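Local atomic coordinates of MsStt7d protein (Micromonas, PDB entry 4IX3), a protein that probably catalyses ATP-dependent protein phosphorylation as a homologue of the Stt7 state transition kinases, the present chain being its catalytic domain. Residues V256-Q259 against G264-T267; T35-V40 against G106-W111; E151-L156 against A327-A332. All coordinates share one frame; numbering follows the deposited sequence.

Interaction 1 of 3, residues V256-Q259 against G264-T267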
# COMPACT_ATOMS: atom_id res chain seq x y z
N VAL B 256 -3.55 -19.42 10.64
CA VAL B 256 -2.45 -20.19 10.03
C VAL B 256 -2.70 -21.68 10.30
O VAL B 256 -2.51 -22.48 9.40
CB VAL B 256 -1.10 -19.77 10.67
CG1 VAL B 256 0.05 -20.69 10.25
CG2 VAL B 256 -0.77 -18.32 10.29
N MET B 257 -3.04 -22.04 11.54
CA MET B 257 -3.27 -23.43 11.86
C MET B 257 -4.37 -24.08 11.01
O MET B 257 -4.18 -25.20 10.51
CB MET B 257 -3.66 -23.55 13.31
CG MET B 257 -3.91 -25.01 13.71
SD MET B 257 -3.80 -25.24 15.47
CE MET B 257 -4.32 -26.97 15.59
N LEU B 258 -5.49 -23.36 10.82
CA LEU B 258 -6.55 -23.89 9.95
C LEU B 258 -6.01 -24.20 8.57
O LEU B 258 -6.36 -25.22 7.97
CB LEU B 258 -7.69 -22.90 9.83
CG LEU B 258 -8.55 -22.74 11.11
CD1 LEU B 258 -9.37 -21.47 11.12
CD2 LEU B 258 -9.48 -23.96 11.30
N GLN B 259 -5.24 -23.27 7.98
CA GLN B 259 -4.76 -23.50 6.65
C GLN B 259 -3.74 -24.62 6.55
O GLN B 259 -3.73 -25.36 5.59
CB GLN B 259 -4.21 -22.18 6.10
CG GLN B 259 -5.26 -21.09 6.04
CD GLN B 259 -4.94 -19.98 5.08
OE1 GLN B 259 -5.64 -19.78 4.05
NE2 GLN B 259 -3.98 -19.20 5.45
N GLY B 264 -8.13 -27.85 1.95
CA GLY B 264 -9.17 -27.02 1.34
C GLY B 264 -9.33 -25.63 1.94
O GLY B 264 -10.00 -24.77 1.32
N LEU B 265 -8.70 -25.34 3.10
CA LEU B 265 -8.75 -23.99 3.63
C LEU B 265 -7.55 -23.16 3.20
O LEU B 265 -7.41 -22.02 3.66
CB LEU B 265 -8.86 -23.99 5.15
CG LEU B 265 -10.09 -24.76 5.67
CD1 LEU B 265 -10.12 -24.73 7.19
CD2 LEU B 265 -11.37 -24.20 5.06
N ARG B 266 -6.69 -23.70 2.33
CA ARG B 266 -5.46 -22.97 1.95
C ARG B 266 -5.69 -21.85 0.95
O ARG B 266 -4.80 -21.02 0.75
CB ARG B 266 -4.38 -23.93 1.44
CG ARG B 266 -3.93 -24.81 2.61
CD ARG B 266 -2.91 -25.84 2.20
NE ARG B 266 -2.47 -26.59 3.38
CZ ARG B 266 -1.67 -27.67 3.30
NH1 ARG B 266 -1.20 -28.08 2.12
NH2 ARG B 266 -1.33 -28.35 4.39
N THR B 267 -6.82 -21.87 0.24
CA THR B 267 -7.11 -20.77 -0.67
C THR B 267 -7.76 -19.67 0.17
O THR B 267 -8.32 -19.92 1.24
CB THR B 267 -8.12 -21.21 -1.72
OG1 THR B 267 -9.29 -21.70 -1.05
CG2 THR B 267 -7.55 -22.30 -2.58
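In the helical C-lobe of the kinase fold, helix 246-261 (helix F) gives way to the turn that leads into helix 268-280 (helix G), and Gln259 and Leu258 near the end of the first helix are met there by Arg266 and Leu265. The chain turns back through a short 3-10 segment, bringing the CA atoms of Gln259 and Arg266 to 4.8 Å. The last carbonyls of a helix lack some of the amide donors of its interior, and here an arginine supplies one: Arg266 NE gives a hydrogen bond to Gln259 O at 2.8 Å, with an N-H...O angle of 160°. The carbonyl oxygen meets the guanidinium at its edge, in the plane of the group, whereas the donor is tilted 22° from the carbonyl plane. Because CG is turned away from the arginine's own carbonyl (chi1 -67°) and the chain runs extended to NE, the side chain passes close by this same oxygen, with Arg266 CG 3.0 Å from Gln259 O. A small apolar contact adds to it: Leu265 CD1 rests 4.0 Å from Leu258 CB. Arg266 NH2 bonds to Leu260 O and Thr127 OG1, so one guanidinium serves two successive helix carbonyls. Replacing Arg266 by a leucine would probably leave the carbonyls of Gln259 and Leu260 without these donors and the turn less firmly tied to the helix end. Thr267 OG1 caps the next helix through Gly270 N. Leu258 and Leu265 both pack on Phe274 of helix 268-280, while Leu258 also reaches Cys315 of helix 302-318.

Interaction 2 of 3, residues T35-V40 against G106-W111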
# COMPACT_ATOMS: atom_id res chain seq x y z
N THR B 35 8.52 -0.92 -0.26
CA THR B 35 8.77 -1.84 -1.34
C THR B 35 9.97 -2.69 -0.98
O THR B 35 10.99 -2.15 -0.52
CB THR B 35 9.05 -1.10 -2.67
OG1 THR B 35 7.99 -0.14 -2.87
CG2 THR B 35 9.07 -2.05 -3.84
N VAL B 36 9.84 -4.00 -1.13
CA VAL B 36 10.91 -4.96 -0.82
C VAL B 36 11.52 -5.44 -2.13
O VAL B 36 10.79 -5.76 -3.07
CB VAL B 36 10.40 -6.13 0.06
CG1 VAL B 36 11.54 -7.10 0.31
CG2 VAL B 36 9.83 -5.60 1.37
N PHE B 37 12.84 -5.49 -2.19
CA PHE B 37 13.57 -6.02 -3.33
C PHE B 37 14.53 -7.12 -2.86
O PHE B 37 14.97 -7.12 -1.72
CB PHE B 37 14.45 -4.91 -3.92
CG PHE B 37 13.69 -3.73 -4.45
CD1 PHE B 37 13.44 -3.62 -5.79
CD2 PHE B 37 13.31 -2.71 -3.60
CE1 PHE B 37 12.72 -2.53 -6.27
CE2 PHE B 37 12.65 -1.57 -4.07
CZ PHE B 37 12.37 -1.49 -5.41
N ARG B 38 14.89 -8.05 -3.74
CA ARG B 38 16.03 -8.93 -3.44
C ARG B 38 17.31 -8.14 -3.74
O ARG B 38 17.32 -7.24 -4.57
CB ARG B 38 16.04 -10.16 -4.34
CG ARG B 38 14.95 -11.16 -4.02
CD ARG B 38 15.23 -12.29 -4.98
NE ARG B 38 14.19 -13.31 -4.93
CZ ARG B 38 13.04 -13.23 -5.59
NH1 ARG B 38 12.80 -12.16 -6.35
NH2 ARG B 38 12.11 -14.18 -5.46
N GLY B 39 18.40 -8.51 -3.09
CA GLY B 39 19.70 -7.92 -3.41
C GLY B 39 20.81 -8.89 -3.05
O GLY B 39 20.58 -10.00 -2.58
N VAL B 40 22.03 -8.48 -3.37
CA VAL B 40 23.21 -9.28 -3.06
C VAL B 40 24.16 -8.33 -2.34
O VAL B 40 24.45 -7.23 -2.86
CB VAL B 40 23.88 -9.84 -4.33
CG1 VAL B 40 25.12 -10.63 -3.95
CG2 VAL B 40 22.91 -10.74 -5.10
N GLY B 106 17.47 7.86 -0.03
CA GLY B 106 16.57 7.63 1.10
C GLY B 106 17.02 6.45 1.97
O GLY B 106 18.06 5.86 1.76
N LEU B 107 16.20 6.12 2.92
CA LEU B 107 16.50 5.11 3.94
C LEU B 107 16.14 3.73 3.40
O LEU B 107 15.03 3.50 2.89
CB LEU B 107 15.70 5.42 5.21
CG LEU B 107 15.92 4.41 6.35
CD1 LEU B 107 17.35 4.52 6.87
CD2 LEU B 107 14.92 4.75 7.48
N TRP B 108 17.04 2.79 3.60
CA TRP B 108 16.85 1.37 3.32
C TRP B 108 17.04 0.52 4.55
O TRP B 108 17.91 0.82 5.39
CB TRP B 108 17.85 0.86 2.28
CG TRP B 108 17.63 1.47 0.93
CD1 TRP B 108 18.06 2.70 0.43
CD2 TRP B 108 16.89 0.84 -0.12
NE1 TRP B 108 17.65 2.83 -0.87
CE2 TRP B 108 16.94 1.72 -1.27
CE3 TRP B 108 16.25 -0.41 -0.25
CZ2 TRP B 108 16.28 1.41 -2.44
CZ3 TRP B 108 15.62 -0.73 -1.44
CH2 TRP B 108 15.62 0.17 -2.52
N LEU B 109 16.27 -0.57 4.69
CA LEU B 109 16.53 -1.64 5.68
C LEU B 109 17.00 -2.87 4.93
O LEU B 109 16.59 -3.14 3.79
CB LEU B 109 15.24 -1.93 6.44
CG LEU B 109 14.59 -0.72 7.10
CD1 LEU B 109 13.40 -1.18 7.93
CD2 LEU B 109 15.60 0.06 7.96
N MET B 110 17.79 -3.71 5.62
CA MET B 110 18.32 -4.92 5.01
C MET B 110 18.20 -6.10 5.98
O MET B 110 18.45 -5.95 7.19
CB MET B 110 19.78 -4.71 4.61
CG MET B 110 20.36 -5.85 3.77
SD MET B 110 21.96 -5.44 3.02
CE MET B 110 23.04 -5.63 4.44
N TRP B 111 17.80 -7.23 5.41
CA TRP B 111 17.74 -8.51 6.13
C TRP B 111 18.45 -9.58 5.36
O TRP B 111 18.55 -9.52 4.12
CB TRP B 111 16.30 -8.97 6.34
CG TRP B 111 15.46 -8.02 7.14
CD1 TRP B 111 15.12 -8.05 8.46
CD2 TRP B 111 14.75 -6.87 6.58
NE1 TRP B 111 14.25 -7.03 8.76
CE2 TRP B 111 14.03 -6.26 7.66
CE3 TRP B 111 14.65 -6.32 5.29
CZ2 TRP B 111 13.17 -5.19 7.44
CZ3 TRP B 111 13.77 -5.27 5.09
CH2 TRP B 111 13.06 -4.72 6.15
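Aromatic packing carries this contact, and it rests on a single pair, Phe37 and Trp108. The CD2-CE2 bond of Phe37 meets the CZ3-CH2 bond of the indole's benzo ring: Phe37 CD2 lies 3.7 Å from Trp108 CZ3, and Phe37 CE2 is 3.8 Å from Trp108 CH2. Seen from the tryptophan, the phenylalanine arrives at the edge of the ring, near its plane. The six-membered rings are inclined at 54° with centroids 5.8 Å apart, an oblique pairing. The CB of Trp108 does not point at the other strand; with chi1 -67° and chi2 83° the benzo end comes nearer.

Polar bonding secures the two residues separately. Trp108 NE1, on the other side of the indole, donates to Thr104 O, which helps to fix the rotation of the ring. Phe37 is tied through its backbone to Leu49 of strand 45-52, on whose Asn51 the side chain of Trp108 also rests.

The principle illustrated is packing between strands that are not neighbours: strand 45-52, whose Lys50 binds ADP in a nucleotide-bound structure of this protein, runs between them, and the aromatic pair spans it within the curled antiparallel sheet of the kinase N-lobe.

Interaction 3 of 3, residues E151-L156 against A327-A332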
# COMPACT_ATOMS: atom_id res chain seq x y z
N GLU B 151 6.65 -23.99 16.27
CA GLU B 151 7.65 -22.94 15.99
C GLU B 151 7.04 -21.54 15.99
O GLU B 151 7.57 -20.60 16.58
CB GLU B 151 8.33 -23.26 14.66
CG GLU B 151 9.17 -24.52 14.78
CD GLU B 151 9.62 -25.09 13.46
OE1 GLU B 151 10.28 -26.17 13.49
OE2 GLU B 151 9.30 -24.53 12.36
N LEU B 152 5.89 -21.39 15.34
CA LEU B 152 5.23 -20.09 15.28
C LEU B 152 4.78 -19.60 16.66
O LEU B 152 5.02 -18.44 17.03
CB LEU B 152 3.99 -20.21 14.38
CG LEU B 152 3.13 -18.92 14.32
CD1 LEU B 152 3.94 -17.71 13.83
CD2 LEU B 152 1.95 -19.19 13.38
N LEU B 153 4.10 -20.46 17.44
CA LEU B 153 3.62 -20.06 18.72
C LEU B 153 4.83 -19.77 19.65
O LEU B 153 4.75 -18.83 20.46
CB LEU B 153 2.69 -21.08 19.36
CG LEU B 153 1.38 -21.27 18.61
CD1 LEU B 153 0.69 -22.53 19.16
CD2 LEU B 153 0.49 -20.07 18.78
N GLY B 154 5.92 -20.56 19.56
CA GLY B 154 7.08 -20.27 20.43
C GLY B 154 7.68 -18.91 20.07
O GLY B 154 8.03 -18.14 20.95
N SER B 155 7.77 -18.59 18.79
CA SER B 155 8.30 -17.29 18.37
C SER B 155 7.40 -16.13 18.77
O SER B 155 7.88 -15.10 19.27
CB SER B 155 8.57 -17.26 16.89
OG SER B 155 9.67 -18.09 16.57
N LEU B 156 6.09 -16.28 18.54
CA LEU B 156 5.15 -15.26 19.02
C LEU B 156 5.23 -15.04 20.52
O LEU B 156 5.19 -13.92 21.01
CB LEU B 156 3.72 -15.56 18.54
CG LEU B 156 3.52 -15.45 17.03
CD1 LEU B 156 2.17 -15.98 16.63
CD2 LEU B 156 3.67 -13.98 16.62
N ALA B 327 -6.62 -17.88 24.11
CA ALA B 327 -5.30 -18.28 24.66
C ALA B 327 -4.21 -17.29 24.26
O ALA B 327 -4.21 -16.79 23.13
CB ALA B 327 -4.89 -19.63 24.10
N SER B 328 -3.24 -17.07 25.16
CA SER B 328 -1.97 -16.47 24.76
C SER B 328 -1.21 -17.46 23.92
O SER B 328 -1.45 -18.68 23.99
CB SER B 328 -1.16 -16.10 26.00
OG SER B 328 -0.75 -17.29 26.69
N CYS B 329 -0.27 -17.00 23.11
CA CYS B 329 0.54 -17.91 22.31
C CYS B 329 1.43 -18.77 23.23
O CYS B 329 1.58 -19.97 22.97
CB CYS B 329 1.39 -17.12 21.30
SG CYS B 329 0.35 -16.40 19.98
N GLU B 330 1.89 -18.25 24.38
CA GLU B 330 2.65 -19.06 25.35
C GLU B 330 1.79 -20.20 25.89
O GLU B 330 2.24 -21.35 25.91
CB GLU B 330 3.17 -18.22 26.51
CG GLU B 330 4.01 -19.07 27.46
CD GLU B 330 4.28 -18.41 28.80
OE1 GLU B 330 3.61 -17.41 29.17
OE2 GLU B 330 5.19 -18.88 29.53
N ALA B 331 0.55 -19.90 26.30
CA ALA B 331 -0.35 -20.93 26.85
C ALA B 331 -0.64 -22.03 25.81
O ALA B 331 -0.57 -23.23 26.13
CB ALA B 331 -1.62 -20.30 27.39
N ALA B 332 -0.88 -21.60 24.57
CA ALA B 332 -1.21 -22.48 23.48
C ALA B 332 -0.06 -23.50 23.24
O ALA B 332 -0.35 -24.63 22.83
CB ALA B 332 -1.50 -21.64 22.22
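Cys329 swings SG away from its own carbonyl carbon (chi1 -71°), and Leu153 and Leu156 place CG in the same way, Leu153 with chi1 -66°; the thiol is thereby delivered between two leucines one helical turn apart. Its sulfur touches Leu153 CD2 at 3.9 Å and, from the Leu156 side, both Leu156 CB and Leu156 CD1 at 3.8 Å. The second methyl of Leu153 is used too: CD1 meets Ala332 CB at 3.9 Å, so that the branched end of one leucine spans a turn of the opposing helix. The small side chains of Cys329 and Ala332 are consistent with the close approach, the CA atoms of Leu153 and Cys329 standing 5.2 Å apart.

The short helix 329-332 is begun by Ser328, its N-cap residue, whose OG accepts from Ala331 N at 2.9 Å with an N-H...O angle of 160°. This bond satisfies an amide that the first turn cannot supply with a carbonyl of its own.

The joined elements, helix 141-161 and this late helix of the C-lobe, share a neighbour in Leu318 of helix 302-318, which packs on both Leu153 and Ala332; separately, Ser250 of helix 246-261 lies against Cys329, and Leu156 rests on Leu186 of strand 183-186.

All three contacts are buried, but their chemistry differs. Interaction 2 belongs to the sheet of the N-lobe, where one aromatic pair bridges non-adjacent strands; interactions 1 and 3 belong to the helical C-lobe, on the opposite side of the chain's centre. Interaction 1 is local in sequence and mixed in character, a charged side chain serving helix carbonyls beside a leucine pair, and exposed Thr267 lies at its margin. Interaction 3 joins distant parts of the sequence by purely apolar side-chain contacts. These two meet directly: helix 246-261, which carries 256-259, packs on helix 141-161, which carries 151-156, Val256 CG1 lying 4.0 Å from Leu152 CD2. Interaction 2 touches neither.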